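Local atomic coordinates of regulatory protein PcrH (PDB entry 2XCC), a protein that probably acts as a tetratricopeptide-repeat chaperone of the type III secretion system, binding translocator proteins before export. Residues T17-Y22 and D51-L56; Q70-Y75 and A93-Q98; D82-R87 and A117-H122. All blocks are in the same frame, centred on the assembly; numbering follows the deposited sequence.

Interaction 1: residues T17-Y22 and D51-L56; sequences TLEQLY and DARYFL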
loop_
_atom_site.group_PDB
_atom_site.type_symbol
_atom_site.label_atom_id
_atom_site.label_comp_id
_atom_site.label_asym_id
_atom_site.label_seq_id
_atom_site.Cartn_x
_atom_site.Cartn_y
_atom_site.Cartn_z
ATOM N N THR A 17 -10.181 20.076 -7.896
ATOM C CA THR A 17 -9.533 20.558 -6.678
ATOM C C THR A 17 -8.418 19.604 -6.314
ATOM O O THR A 17 -7.293 20.043 -6.095
ATOM C CB THR A 17 -10.549 20.815 -5.500
ATOM O OG1 THR A 17 -11.487 21.838 -5.878
ATOM C CG2 THR A 17 -9.839 21.255 -4.234
ATOM N N LEU A 18 -8.733 18.311 -6.242
ATOM C CA LEU A 18 -7.737 17.233 -6.078
ATOM C C LEU A 18 -6.558 17.357 -7.025
ATOM O O LEU A 18 -5.421 17.242 -6.614
ATOM C CB LEU A 18 -8.388 15.862 -6.239
ATOM C CG LEU A 18 -9.432 15.517 -5.151
ATOM C CD1 LEU A 18 -10.290 14.294 -5.493
ATOM C CD2 LEU A 18 -8.807 15.358 -3.768
ATOM N N GLU A 19 -6.824 17.618 -8.292
ATOM C CA GLU A 19 -5.753 17.894 -9.221
ATOM C C GLU A 19 -4.899 19.061 -8.768
ATOM O O GLU A 19 -3.665 18.944 -8.708
ATOM C CB GLU A 19 -6.284 18.141 -10.627
ATOM C CG GLU A 19 -5.178 18.378 -11.649
ATOM C CD GLU A 19 -4.300 17.151 -11.854
ATOM O OE1 GLU A 19 -4.804 15.992 -11.693
ATOM O OE2 GLU A 19 -3.095 17.364 -12.142
ATOM N N GLN A 20 -5.520 20.181 -8.400
ATOM C CA GLN A 20 -4.723 21.372 -8.036
ATOM C C GLN A 20 -3.994 21.175 -6.741
ATOM O O GLN A 20 -2.967 21.776 -6.495
ATOM C CB GLN A 20 -5.594 22.630 -7.956
ATOM C CG GLN A 20 -5.818 23.327 -9.293
ATOM C CD GLN A 20 -6.891 24.406 -9.184
ATOM O OE1 GLN A 20 -6.666 25.446 -8.541
ATOM N NE2 GLN A 20 -8.088 24.143 -9.767
ATOM N N LEU A 21 -4.536 20.342 -5.888
ATOM C CA LEU A 21 -3.917 20.117 -4.627
ATOM C C LEU A 21 -2.573 19.364 -4.867
ATOM O O LEU A 21 -1.532 19.704 -4.267
ATOM C CB LEU A 21 -4.900 19.337 -3.768
ATOM C CG LEU A 21 -4.497 19.190 -2.328
ATOM C CD1 LEU A 21 -4.320 20.622 -1.741
ATOM C CD2 LEU A 21 -5.531 18.390 -1.541
ATOM N N TYR A 22 -2.610 18.381 -5.769
ATOM C CA TYR A 22 -1.454 17.586 -6.140
ATOM C C TYR A 22 -0.358 18.539 -6.660
ATOM O O TYR A 22 0.763 18.587 -6.093
ATOM C CB TYR A 22 -1.872 16.514 -7.163
ATOM C CG TYR A 22 -0.750 15.868 -7.968
ATOM C CD1 TYR A 22 0.213 15.098 -7.353
ATOM C CD2 TYR A 22 -0.676 16.022 -9.361
ATOM C CE1 TYR A 22 1.241 14.519 -8.069
ATOM C CE2 TYR A 22 0.361 15.437 -10.100
ATOM C CZ TYR A 22 1.312 14.692 -9.415
ATOM O OH TYR A 22 2.319 14.093 -10.077
ATOM N N ASP A 51 -4.395 6.635 -6.959
ATOM C CA ASP A 51 -3.737 7.522 -7.907
ATOM C C ASP A 51 -2.243 7.431 -7.622
ATOM O O ASP A 51 -1.690 8.249 -6.873
ATOM C CB ASP A 51 -4.286 8.946 -7.841
ATOM C CG ASP A 51 -4.012 9.741 -9.110
ATOM O OD1 ASP A 51 -4.904 10.473 -9.575
ATOM O OD2 ASP A 51 -2.911 9.650 -9.675
ATOM N N ALA A 52 -1.614 6.406 -8.208
ATOM C CA ALA A 52 -0.175 6.148 -8.152
ATOM C C ALA A 52 0.613 7.405 -7.947
ATOM O O ALA A 52 1.457 7.464 -7.037
ATOM C CB ALA A 52 0.277 5.461 -9.424
ATOM N N ARG A 53 0.333 8.416 -8.769
ATOM C CA ARG A 53 0.910 9.733 -8.606
ATOM C C ARG A 53 1.128 10.132 -7.139
ATOM O O ARG A 53 2.096 10.782 -6.835
ATOM C CB ARG A 53 -0.024 10.735 -9.253
ATOM C CG ARG A 53 0.474 11.395 -10.549
ATOM C CD ARG A 53 -0.620 11.388 -11.676
ATOM N NE ARG A 53 -2.023 11.512 -11.254
ATOM C CZ ARG A 53 -2.692 12.660 -11.136
ATOM N NH1 ARG A 53 -2.105 13.834 -11.350
ATOM N NH2 ARG A 53 -3.949 12.629 -10.766
ATOM N N TYR A 54 0.208 9.779 -6.244
ATOM C CA TYR A 54 0.238 10.305 -4.876
ATOM C C TYR A 54 1.160 9.511 -4.017
ATOM O O TYR A 54 1.754 10.039 -3.069
ATOM C CB TYR A 54 -1.117 10.253 -4.198
ATOM C CG TYR A 54 -2.196 11.054 -4.863
ATOM C CD1 TYR A 54 -1.892 12.146 -5.678
ATOM C CD2 TYR A 54 -3.536 10.712 -4.683
ATOM C CE1 TYR A 54 -2.903 12.867 -6.311
ATOM C CE2 TYR A 54 -4.550 11.436 -5.299
ATOM C CZ TYR A 54 -4.221 12.514 -6.107
ATOM O OH TYR A 54 -5.217 13.237 -6.691
ATOM N N PHE A 55 1.260 8.229 -4.336
ATOM C CA PHE A 55 2.317 7.398 -3.755
ATOM C C PHE A 55 3.674 7.682 -4.372
ATOM O O PHE A 55 4.637 7.835 -3.646
ATOM C CB PHE A 55 1.895 5.953 -3.720
ATOM C CG PHE A 55 0.611 5.795 -3.064
ATOM C CD1 PHE A 55 0.539 5.522 -1.717
ATOM C CD2 PHE A 55 -0.558 6.005 -3.756
ATOM C CE1 PHE A 55 -0.722 5.414 -1.090
ATOM C CE2 PHE A 55 -1.822 5.870 -3.136
ATOM C CZ PHE A 55 -1.879 5.574 -1.816
ATOM N N LEU A 56 3.744 7.916 -5.668
ATOM C CA LEU A 56 4.988 8.466 -6.174
ATOM C C LEU A 56 5.415 9.655 -5.357
ATOM O O LEU A 56 6.568 9.720 -4.960
ATOM C CB LEU A 56 4.904 8.860 -7.649
ATOM C CG LEU A 56 5.429 7.867 -8.651
ATOM C CD1 LEU A 56 5.426 8.567 -10.068
ATOM C CD2 LEU A 56 6.854 7.347 -8.280
#

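Interaction 2: residues Q70-Y75 and A93-Q98; sequences QALQSY and AECHLQ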
loop_
_atom_site.group_PDB
_atom_site.type_symbol
_atom_site.label_atom_id
_atom_site.label_comp_id
_atom_site.label_asym_id
_atom_site.label_seq_id
_atom_site.Cartn_x
_atom_site.Cartn_y
_atom_site.Cartn_z
ATOM N N GLN A 70 10.063 3.802 4.975
ATOM C CA GLN A 70 8.806 4.459 4.737
ATOM C C GLN A 70 8.570 4.777 3.256
ATOM O O GLN A 70 7.491 4.504 2.742
ATOM C CB GLN A 70 8.756 5.764 5.548
ATOM C CG GLN A 70 8.858 5.556 7.072
ATOM C CD GLN A 70 8.360 6.791 7.825
ATOM O OE1 GLN A 70 7.188 7.116 7.739
ATOM N NE2 GLN A 70 9.240 7.473 8.551
ATOM N N ALA A 71 9.578 5.352 2.599
ATOM C CA ALA A 71 9.572 5.554 1.140
ATOM C C ALA A 71 9.223 4.233 0.501
ATOM O O ALA A 71 8.351 4.148 -0.383
ATOM C CB ALA A 71 10.927 6.069 0.651
ATOM N N LEU A 72 9.854 3.188 1.031
ATOM C CA LEU A 72 9.806 1.901 0.425
ATOM C C LEU A 72 8.392 1.400 0.454
ATOM O O LEU A 72 7.860 0.966 -0.566
ATOM C CB LEU A 72 10.810 0.982 1.118
ATOM C CG LEU A 72 11.577 -0.010 0.267
ATOM C CD1 LEU A 72 11.978 0.615 -1.059
ATOM C CD2 LEU A 72 12.839 -0.472 1.036
ATOM N N GLN A 73 7.759 1.501 1.602
ATOM C CA GLN A 73 6.314 1.223 1.710
ATOM C C GLN A 73 5.450 1.983 0.672
ATOM O O GLN A 73 4.645 1.328 0.008
ATOM C CB GLN A 73 5.823 1.592 3.094
ATOM C CG GLN A 73 5.926 0.528 4.141
ATOM C CD GLN A 73 5.994 1.147 5.540
ATOM O OE1 GLN A 73 5.083 1.866 5.971
ATOM N NE2 GLN A 73 7.082 0.885 6.242
ATOM N N SER A 74 5.582 3.323 0.506
ATOM C CA SER A 74 4.708 3.981 -0.492
ATOM C C SER A 74 4.927 3.386 -1.849
ATOM O O SER A 74 3.969 3.024 -2.508
ATOM C CB SER A 74 4.821 5.500 -0.606
ATOM O OG SER A 74 4.998 6.063 0.649
ATOM N N TYR A 75 6.189 3.293 -2.248
ATOM C CA TYR A 75 6.551 2.838 -3.582
ATOM C C TYR A 75 5.906 1.471 -3.873
ATOM O O TYR A 75 5.235 1.264 -4.918
ATOM C CB TYR A 75 8.061 2.802 -3.676
ATOM C CG TYR A 75 8.718 4.189 -3.778
ATOM C CD1 TYR A 75 8.051 5.264 -4.360
ATOM C CD2 TYR A 75 10.022 4.403 -3.317
ATOM C CE1 TYR A 75 8.655 6.523 -4.481
ATOM C CE2 TYR A 75 10.622 5.670 -3.402
ATOM C CZ TYR A 75 9.922 6.719 -4.011
ATOM O OH TYR A 75 10.533 7.944 -4.166
ATOM N N ALA A 93 14.597 0.959 -5.551
ATOM C CA ALA A 93 15.914 0.409 -5.629
ATOM C C ALA A 93 16.927 1.389 -5.080
ATOM O O ALA A 93 17.850 0.979 -4.326
ATOM C CB ALA A 93 16.216 -0.021 -7.087
ATOM N N GLU A 94 16.756 2.689 -5.378
ATOM C CA GLU A 94 17.622 3.712 -4.756
ATOM C C GLU A 94 17.440 3.680 -3.230
ATOM O O GLU A 94 18.381 3.918 -2.458
ATOM C CB GLU A 94 17.289 5.101 -5.237
ATOM C CG GLU A 94 17.417 5.408 -6.775
ATOM C CD GLU A 94 17.092 6.905 -7.101
ATOM O OE1 GLU A 94 17.954 7.557 -7.739
ATOM O OE2 GLU A 94 16.005 7.434 -6.672
ATOM N N CYS A 95 16.213 3.382 -2.794
ATOM C CA CYS A 95 15.983 3.219 -1.339
ATOM C C CYS A 95 16.776 2.026 -0.824
ATOM O O CYS A 95 17.562 2.177 0.073
ATOM C CB CYS A 95 14.481 3.113 -0.979
ATOM S SG CYS A 95 13.616 4.661 -1.311
ATOM N N HIS A 96 16.570 0.863 -1.435
ATOM C CA HIS A 96 17.317 -0.342 -1.131
ATOM C C HIS A 96 18.813 -0.094 -1.060
ATOM O O HIS A 96 19.453 -0.442 -0.079
ATOM C CB HIS A 96 17.003 -1.429 -2.162
ATOM C CG HIS A 96 15.638 -2.055 -2.003
ATOM N ND1 HIS A 96 15.162 -2.516 -0.797
ATOM C CD2 HIS A 96 14.672 -2.330 -2.909
ATOM C CE1 HIS A 96 13.965 -3.038 -0.959
ATOM N NE2 HIS A 96 13.645 -2.938 -2.232
ATOM N N LEU A 97 19.363 0.563 -2.069
ATOM C CA LEU A 97 20.777 0.937 -2.047
ATOM C C LEU A 97 21.213 1.669 -0.791
ATOM O O LEU A 97 22.318 1.435 -0.277
ATOM C CB LEU A 97 21.138 1.795 -3.265
ATOM C CG LEU A 97 22.101 1.335 -4.370
ATOM C CD1 LEU A 97 22.731 2.490 -5.194
ATOM C CD2 LEU A 97 23.226 0.419 -3.852
ATOM N N GLN A 98 20.399 2.599 -0.295
ATOM C CA GLN A 98 20.821 3.328 0.903
ATOM C C GLN A 98 20.537 2.504 2.149
ATOM O O GLN A 98 21.149 2.703 3.182
ATOM C CB GLN A 98 20.185 4.711 1.004
ATOM C CG GLN A 98 20.335 5.577 -0.216
ATOM C CD GLN A 98 21.636 6.338 -0.248
ATOM O OE1 GLN A 98 22.201 6.712 0.793
ATOM N NE2 GLN A 98 22.135 6.585 -1.466
#

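Interaction 3: residues D82-R87 and A117-H122; sequences DINEPR and AAQPAH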
loop_
_atom_site.group_PDB
_atom_site.type_symbol
_atom_site.label_atom_id
_atom_site.label_comp_id
_atom_site.label_asym_id
_atom_site.label_seq_id
_atom_site.Cartn_x
_atom_site.Cartn_y
_atom_site.Cartn_z
ATOM N N ASP A 82 -0.213 0.249 -9.910
ATOM C CA ASP A 82 0.108 0.576 -11.299
ATOM C C ASP A 82 1.315 -0.242 -11.733
ATOM O O ASP A 82 2.448 0.266 -11.708
ATOM C CB ASP A 82 0.419 2.052 -11.417
ATOM C CG ASP A 82 0.662 2.492 -12.863
ATOM O OD1 ASP A 82 0.772 1.638 -13.782
ATOM O OD2 ASP A 82 0.720 3.706 -13.090
ATOM N N ILE A 83 1.064 -1.489 -12.147
ATOM C CA ILE A 83 2.125 -2.491 -12.444
ATOM C C ILE A 83 2.987 -2.144 -13.683
ATOM O O ILE A 83 3.802 -2.944 -14.149
ATOM C CB ILE A 83 1.526 -3.894 -12.634
ATOM C CG1 ILE A 83 0.640 -3.937 -13.895
ATOM C CG2 ILE A 83 0.746 -4.324 -11.378
ATOM C CD1 ILE A 83 0.122 -5.301 -14.289
ATOM N N ASN A 84 2.795 -0.946 -14.214
ATOM C CA ASN A 84 3.460 -0.533 -15.432
ATOM C C ASN A 84 4.372 0.647 -15.199
ATOM O O ASN A 84 5.187 0.986 -16.065
ATOM C CB ASN A 84 2.423 -0.191 -16.502
ATOM C CG ASN A 84 2.074 -1.379 -17.373
ATOM O OD1 ASN A 84 2.938 -1.955 -18.033
ATOM N ND2 ASN A 84 0.807 -1.755 -17.376
ATOM N N GLU A 85 4.233 1.260 -14.022
ATOM C CA GLU A 85 4.942 2.479 -13.697
ATOM C C GLU A 85 6.354 2.156 -13.265
ATOM O O GLU A 85 6.545 1.573 -12.209
ATOM C CB GLU A 85 4.165 3.267 -12.623
ATOM C CG GLU A 85 4.895 4.482 -12.032
ATOM C CD GLU A 85 5.279 5.532 -13.063
ATOM O OE1 GLU A 85 4.385 6.142 -13.672
ATOM O OE2 GLU A 85 6.494 5.783 -13.226
ATOM N N PRO A 86 7.344 2.522 -14.100
ATOM C CA PRO A 86 8.692 2.054 -13.835
ATOM C C PRO A 86 9.337 2.744 -12.665
ATOM O O PRO A 86 10.263 2.169 -12.025
ATOM C CB PRO A 86 9.453 2.350 -15.140
ATOM C CG PRO A 86 8.561 3.191 -15.981
ATOM C CD PRO A 86 7.177 2.898 -15.514
ATOM N N ARG A 87 8.840 3.949 -12.357
ATOM C CA ARG A 87 9.448 4.746 -11.324
ATOM C C ARG A 87 9.295 4.152 -9.937
ATOM O O ARG A 87 10.152 4.401 -9.073
ATOM C CB ARG A 87 8.945 6.164 -11.350
ATOM C CG ARG A 87 9.530 7.033 -12.448
ATOM C CD ARG A 87 8.697 8.308 -12.606
ATOM N NE ARG A 87 7.322 8.104 -13.090
ATOM C CZ ARG A 87 6.408 9.082 -13.141
ATOM N NH1 ARG A 87 6.738 10.297 -12.728
ATOM N NH2 ARG A 87 5.181 8.861 -13.605
ATOM N N ALA A 117 11.630 0.242 -20.702
ATOM C CA ALA A 117 12.017 0.078 -22.109
ATOM C C ALA A 117 10.813 -0.033 -23.062
ATOM O O ALA A 117 10.948 0.273 -24.235
ATOM C CB ALA A 117 12.991 -1.111 -22.306
ATOM N N ALA A 118 9.647 -0.472 -22.573
ATOM C CA ALA A 118 8.474 -0.620 -23.463
ATOM C C ALA A 118 7.791 0.719 -23.690
ATOM O O ALA A 118 6.848 0.826 -24.471
ATOM C CB ALA A 118 7.477 -1.661 -22.926
ATOM N N GLN A 119 8.322 1.748 -23.044
ATOM C CA GLN A 119 7.597 2.972 -22.859
ATOM C C GLN A 119 8.349 4.187 -23.379
ATOM O O GLN A 119 9.141 4.779 -22.659
ATOM C CB GLN A 119 7.188 3.117 -21.375
ATOM C CG GLN A 119 6.053 2.133 -20.954
ATOM C CD GLN A 119 5.657 2.248 -19.472
ATOM O OE1 GLN A 119 5.241 3.319 -19.012
ATOM N NE2 GLN A 119 5.774 1.137 -18.724
ATOM N N PRO A 120 8.052 4.598 -24.624
ATOM C CA PRO A 120 8.636 5.784 -25.249
ATOM C C PRO A 120 8.850 6.965 -24.287
ATOM O O PRO A 120 9.913 7.608 -24.333
ATOM C CB PRO A 120 7.591 6.144 -26.307
ATOM C CG PRO A 120 7.101 4.855 -26.740
ATOM C CD PRO A 120 6.987 4.035 -25.477
ATOM N N ALA A 121 7.885 7.241 -23.410
ATOM C CA ALA A 121 8.074 8.307 -22.400
ATOM C C ALA A 121 9.249 8.081 -21.426
ATOM O O ALA A 121 9.882 9.043 -20.984
ATOM C CB ALA A 121 6.797 8.555 -21.618
ATOM N N HIS A 122 9.526 6.822 -21.075
ATOM C CA HIS A 122 10.544 6.539 -20.073
ATOM C C HIS A 122 11.880 6.023 -20.621
ATOM O O HIS A 122 12.617 5.352 -19.908
ATOM C CB HIS A 122 10.003 5.562 -19.048
ATOM C CG HIS A 122 8.834 6.085 -18.279
ATOM N ND1 HIS A 122 8.951 7.078 -17.325
ATOM C CD2 HIS A 122 7.524 5.750 -18.320
ATOM C CE1 HIS A 122 7.763 7.322 -16.812
ATOM N NE2 HIS A 122 6.882 6.532 -17.400
#

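Interaction 1: residues T17-Y22 and D51-L56
Glu19 and Tyr22, one turn apart on helix 15-30, receive the side chain of Arg53 from the start of helix 52-64. Its guanidinium has two acidic partners. On its own segment, Arg53 grips Asp51 side-on with two nitrogens: NE reaches OD2 at 2.6 Å and NH2 reaches OD1 at 2.6 Å, and both carboxylate oxygens are met on their syn sides though somewhat out of plane. Across the contact, Arg53 NH1 points at Glu19 OE1 at 3.5 Å, a long, weak hydrogen bond that still counts as a salt bridge. The carboxylate of Glu19 lies almost coplanar with the guanidinium, 3° apart, and meets it at the edge. The positive guanidinium between them probably offsets the repulsion of the two carboxylates, with Asp51 the tighter partner.

The same Arg53 NH1 comes to 3.2 Å from Tyr22 CE2. The guanidinium thus makes an off-centre cation-pi contact, CZ standing 4.6 Å from the ring centroid. With CG anti to the backbone N (chi1 162°), the Tyr22 ring extends toward helix 52-64 until its OH lies 3.3 Å from Arg53 CG, against the aliphatic part of the arginine. Tyr54 also meets Tyr22: its CE1 packs on Tyr22 CB at 3.9 Å, the two rings being inclined at 55°, while the CB of Asp51 rests over one face of the Tyr54 ring.

The two helical segments run nearly parallel, their axes 11.9 Å apart, a spacing that leaves long side chains to bridge between them. Such near-parallel helices are in keeping with a tetratricopeptide-type array. Helix 34-47 packs against both segments, Phe41 touching Tyr22 and Cys45 touching Tyr54, and helix 52-64 also sets Leu56 against Phe88 of helix 87-99.

Interaction 2: residues Q70-Y75 and A93-Q98
Leu72 and Cys95 face each other where helices 68-81 and 87-99 pass, and their CA atoms, 6.6 Å apart, are the nearest pair between the two segments. The helices run roughly antiparallel, at 156° between their directions, as is usual for neighbouring helices in a tetratricopeptide-type array, with axes 9.5 Å apart, close enough for short side chains to interlock.

Leu72 is the side chain to follow. Its CB points toward the opposing helix and carries the branch into the contact. CG is the first atom to arrive, 4.0 Å from His96 CE1. There the chain forks, and the two methyls do different work. CD1 reaches Cys95 CB at 3.5 Å and also stands over one face of the His96 imidazole, a CH-pi contact 14° off the ring normal although displaced toward the rim. CD2 comes to 3.4 Å from His96 CE1. His96 swings its ring in to meet this fork although its CB bond does not aim at helix 68-81.

Cys95 completes the seam. Its thiol SG, anti to the carbonyl carbon (chi1 -67°), touches Ala71 CB at 3.6 Å and approaches the Tyr75 ring in its plane, 3.8 Å from CE2: a sulfur-aromatic contact at the edge of the ring. The Tyr75 hydroxyl is satisfied by a hydrogen bond to Gln63 OE1 of helix 52-64, while His96 also lies against Ala105 of helix 102-117.

Between these two segments the contact has no polar bond at all. Methyl groups, a thiol and the flat surface of an imidazole hold it, so the fit probably rests on shape and close apolar packing, and the sulfur at the ring edge, where aromatic hydrogens are slightly positive, probably adds a mildly favourable electrostatic term.

Interaction 3: residues D82-R87 and A117-H122
Pro86 and His122 join two connections of a helical array, the turn between helices 68-81 and 87-99 and the one between helices 102-117 and 123-137. Proline directly before a helix is familiar at the end of a tetratricopeptide repeat. Here its CG sits over one face of the His122 imidazole, 3.8 Å from the ring centroid, in a CH-pi contact offset toward the CD2 side.

Beside it, Gln119 extends beyond CG to offer NE2 to the carbonyl O of Asn84. The bond is nearly straight, at 172°, but that oxygen is less surely placed, so its length of 2.7 Å should be read loosely. The same NE2 also comes to 3.9 Å from Pro86 CD, the two side chains approaching from opposite directions. On the same side of the His122 ring as Pro86 CG, but out beyond its CE1 corner, Arg87 NE comes obliquely to 3.8 Å from His122 CE1.

One shell outward, Pro86 touches Leu115 and Ala116 of helix 102-117, and His122 also lies against Ala116. Gln119 NE2 makes a weak hydrogen bond to Leu115 O. The carbonyl of Asn84 is presented by a type I turn running from Asp82 to Glu85. His122 itself occupies the N-cap position of the following helix, and its backbone N bonds back to Gln119 O.

Glu85 steadies Arg87. Its CG lies anti to the backbone N (chi1 172°), and the bend at the next bond brings the carboxylate around to the arginine, whose NH2 donates to OE1 at 2.8 Å. The start of helix 87-99 is capped by the same carboxylate: Arg87 N donates to the anti lone pair of Glu85 OE2 at 3.1 Å.

Overall arrangement
From the N terminus, interaction 1 closes first, bringing helix 52-64 back beside helix 15-30 with helix 34-47 in the loop between. Both other contacts open later. Interaction 2 opens on helix 68-81; before it closes on helix 87-99, interaction 3 has opened in the intervening turn, so these two cross. Interaction 1 ties helix 15-30 to helix 52-64, interaction 2 ties helix 68-81 to helix 87-99, and interaction 3 links the turns before helices 87-99 and 123-137. Interaction 1 meets both others: Leu56 CD1 packs 3.3 Å from Arg87 CZ, and Phe55 CB lies 3.8 Å from Ser74 O. Interactions 2 and 3 stay separate, their nearest atoms about 5 Å apart.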